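PDB 4JO5: cellulosome anchoring protein cohesin region from Clostridium thermocellum, which acts as a cellulosome scaffoldin, its carbohydrate-binding module attaching to cellulose while neighbouring repeated domains probably recruit dockerin-bearing enzymes. Local coordinates for residues T31-N36 against N133-Y138. Residues are numbered along the deposited sequence; the frame is centred on the assembly and turned at random.
With 1MZ (1-methylimidazole), chain I; SO4 (sulfate ion), chain E.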
loop_
_atom_site.group_PDB
_atom_site.type_symbol
_atom_site.label_atom_id
_atom_site.label_comp_id
_atom_site.label_asym_id
_atom_site.label_seq_id
_atom_site.Cartn_x
_atom_site.Cartn_y
_atom_site.Cartn_z
ATOM N N THR A 31 3.003 -15.007 13.605
ATOM C CA THR A 31 3.912 -15.854 12.830
ATOM C C THR A 31 3.193 -16.410 11.634
ATOM O O THR A 31 2.235 -17.136 11.779
ATOM C CB THR A 31 4.403 -17.056 13.640
ATOM O OG1 THR A 31 5.173 -16.598 14.753
ATOM C CG2 THR A 31 5.271 -17.962 12.775
ATOM N N THR A 32 3.661 -16.082 10.440
ATOM C CA THR A 32 2.941 -16.444 9.244
ATOM C C THR A 32 3.877 -16.408 8.050
ATOM O O THR A 32 4.863 -15.664 8.045
ATOM C CB THR A 32 1.756 -15.467 9.001
ATOM O OG1 THR A 32 0.990 -15.908 7.879
ATOM C CG2 THR A 32 2.260 -14.049 8.718
ATOM N N ASN A 33 3.561 -17.180 7.024
ATOM C CA ASN A 33 4.404 -17.175 5.843
ATOM C C ASN A 33 3.779 -16.518 4.613
ATOM O O ASN A 33 4.302 -16.696 3.511
ATOM C CB ASN A 33 4.896 -18.577 5.509
ATOM C CG ASN A 33 3.788 -19.507 5.159
ATOM O OD1 ASN A 33 2.624 -19.116 5.085
ATOM N ND2 ASN A 33 4.137 -20.765 4.939
ATOM N N SER A 34 2.675 -15.777 4.791
ATOM C CA SER A 34 2.228 -14.810 3.787
ATOM C C SER A 34 1.676 -13.599 4.502
ATOM O O SER A 34 1.023 -13.707 5.528
ATOM C CB SER A 34 1.183 -15.368 2.783
ATOM O OG SER A 34 -0.131 -15.357 3.314
ATOM N N ILE A 35 1.981 -12.436 3.954
ATOM C CA ILE A 35 1.445 -11.179 4.443
ATOM C C ILE A 35 0.402 -10.724 3.419
ATOM O O ILE A 35 0.620 -10.856 2.205
ATOM C CB ILE A 35 2.608 -10.184 4.639
ATOM C CG1 ILE A 35 3.495 -10.717 5.798
ATOM C CG2 ILE A 35 2.088 -8.792 4.922
ATOM C CD1 ILE A 35 4.842 -10.074 5.934
ATOM N N ASN A 36 -0.732 -10.219 3.888
ATOM C CA ASN A 36 -1.877 -9.983 3.002
ATOM C C ASN A 36 -2.407 -8.575 3.092
ATOM O O ASN A 36 -3.432 -8.343 3.710
ATOM C CB ASN A 36 -2.975 -11.003 3.290
ATOM C CG ASN A 36 -2.537 -12.436 2.918
ATOM O OD1 ASN A 36 -2.823 -12.917 1.830
ATOM N ND2 ASN A 36 -1.789 -13.069 3.793
ATOM N N ASN A 133 10.230 -16.807 -0.996
ATOM C CA ASN A 133 10.121 -17.826 -2.041
ATOM C C ASN A 133 10.194 -19.280 -1.507
ATOM O O ASN A 133 9.730 -20.205 -2.165
ATOM C CB ASN A 133 11.195 -17.643 -3.117
ATOM C CG ASN A 133 10.940 -16.468 -4.045
ATOM O OD1 ASN A 133 9.871 -15.873 -4.058
ATOM N ND2 ASN A 133 11.939 -16.147 -4.846
ATOM N N ASP A 134 10.781 -19.460 -0.328
ATOM C CA ASP A 134 10.839 -20.756 0.341
ATOM C C ASP A 134 9.737 -20.938 1.397
ATOM O O ASP A 134 9.791 -21.879 2.186
ATOM C CB ASP A 134 12.188 -20.930 1.029
ATOM C CG ASP A 134 12.375 -19.996 2.207
ATOM O OD1 ASP A 134 11.578 -19.036 2.370
ATOM O OD2 ASP A 134 13.324 -20.223 2.982
ATOM N N TRP A 135 8.769 -20.027 1.415
ATOM C CA TRP A 135 7.587 -20.124 2.281
ATOM C C TRP A 135 7.908 -20.191 3.768
ATOM O O TRP A 135 7.144 -20.727 4.557
ATOM C CB TRP A 135 6.719 -21.302 1.845
ATOM C CG TRP A 135 6.115 -21.046 0.511
ATOM C CD1 TRP A 135 6.566 -21.501 -0.686
ATOM C CD2 TRP A 135 4.959 -20.249 0.227
ATOM N NE1 TRP A 135 5.767 -21.038 -1.697
ATOM C CE2 TRP A 135 4.777 -20.267 -1.165
ATOM C CE3 TRP A 135 4.067 -19.517 1.014
ATOM C CZ2 TRP A 135 3.747 -19.590 -1.785
ATOM C CZ3 TRP A 135 3.042 -18.847 0.399
ATOM C CH2 TRP A 135 2.886 -18.893 -0.991
ATOM N N SER A 136 9.049 -19.628 4.142
ATOM C CA SER A 136 9.441 -19.543 5.531
ATOM C C SER A 136 8.686 -18.395 6.204
ATOM O O SER A 136 8.119 -17.524 5.536
ATOM C CB SER A 136 10.952 -19.346 5.634
ATOM O OG SER A 136 11.376 -18.214 4.899
ATOM N N ASN A 137 8.690 -18.385 7.529
ATOM C CA ASN A 137 7.847 -17.462 8.280
ATOM C C ASN A 137 8.353 -16.028 8.411
ATOM O O ASN A 137 9.555 -15.747 8.446
ATOM C CB ASN A 137 7.565 -18.047 9.661
ATOM C CG ASN A 137 6.635 -19.244 9.597
ATOM O OD1 ASN A 137 5.709 -19.284 8.790
ATOM N ND2 ASN A 137 6.881 -20.224 10.439
ATOM N N TYR A 138 7.381 -15.135 8.449
ATOM C CA TYR A 138 7.568 -13.753 8.814
ATOM C C TYR A 138 7.055 -13.611 10.239
ATOM O O TYR A 138 6.309 -14.461 10.718
ATOM C CB TYR A 138 6.683 -12.859 7.972
ATOM C CG TYR A 138 7.022 -12.691 6.512
ATOM C CD1 TYR A 138 8.090 -11.902 6.114
ATOM C CD2 TYR A 138 6.193 -13.215 5.526
ATOM C CE1 TYR A 138 8.350 -11.667 4.763
ATOM C CE2 TYR A 138 6.464 -13.016 4.168
ATOM C CZ TYR A 138 7.526 -12.240 3.791
ATOM O OH TYR A 138 7.781 -12.050 2.441
HETATM N N1 1MZ I . 1.081 -20.273 8.687
HETATM C C2 1MZ I . 2.477 -20.379 8.696
HETATM N N3 1MZ I . 2.848 -21.151 9.802
HETATM C C4 1MZ I . 1.657 -21.535 10.490
HETATM C C5 1MZ I . 0.582 -21.000 9.814
HETATM C CM1 1MZ I . 0.296 -19.568 7.728
HETATM S S SO4 E . 10.738 -20.779 9.674
HETATM O O1 SO4 E . 10.199 -20.836 11.035
HETATM O O2 SO4 E . 11.619 -19.618 9.562
HETATM O O3 SO4 E . 11.493 -21.996 9.374
HETATM O O4 SO4 E . 9.655 -20.662 8.699
HETATM O O HOH W 1 6.980 -16.716 3.080
#
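Thr32 and Tyr138 face each other as an antiparallel hydrogen-bonded pair, Tyr138 N giving to Thr32 O at 2.6 Å and Thr32 N to Tyr138 O at 3.1 Å. Where this two-stranded sheet ends, the link passes to a side chain: Asn33 ND2 donates to Trp135 O at 3.0 Å, the acceptor lying near the amide plane. CG of Asn33 lies between its own backbone N and carbonyl carbon (chi1 64°), which carries the amide to the Trp135 carbonyl. A water within hydrogen-bonding distance of both Asn33 O and Ser136 O links the two loops. Within the second loop, Asp134 OD1 takes the N-H and the hydroxyl of Ser136 from one face of its carboxylate, the former closing an Asx turn. Asn137 N binds a sulfate, probably from the crystallisation liquor, and Asn137 OD1 lies 3.4 Å from C2 of the 1-methylimidazole, whose pocket also includes Thr32 and Asn33. Deeper in, the Ile35 CD1 methyl rests over one face of the Tyr138 ring, 3.5 Å from its centroid, in a CH-pi contact, while Tyr138 OH hydrogen-bonds with Gln68 OE1. Backbone pairing and the Asn33 amide thus join two loops of the CBM3 beta-sandwich, with Ile35 and Tyr138 packed behind them and Asn33 and Asn137 bordering a small-molecule site.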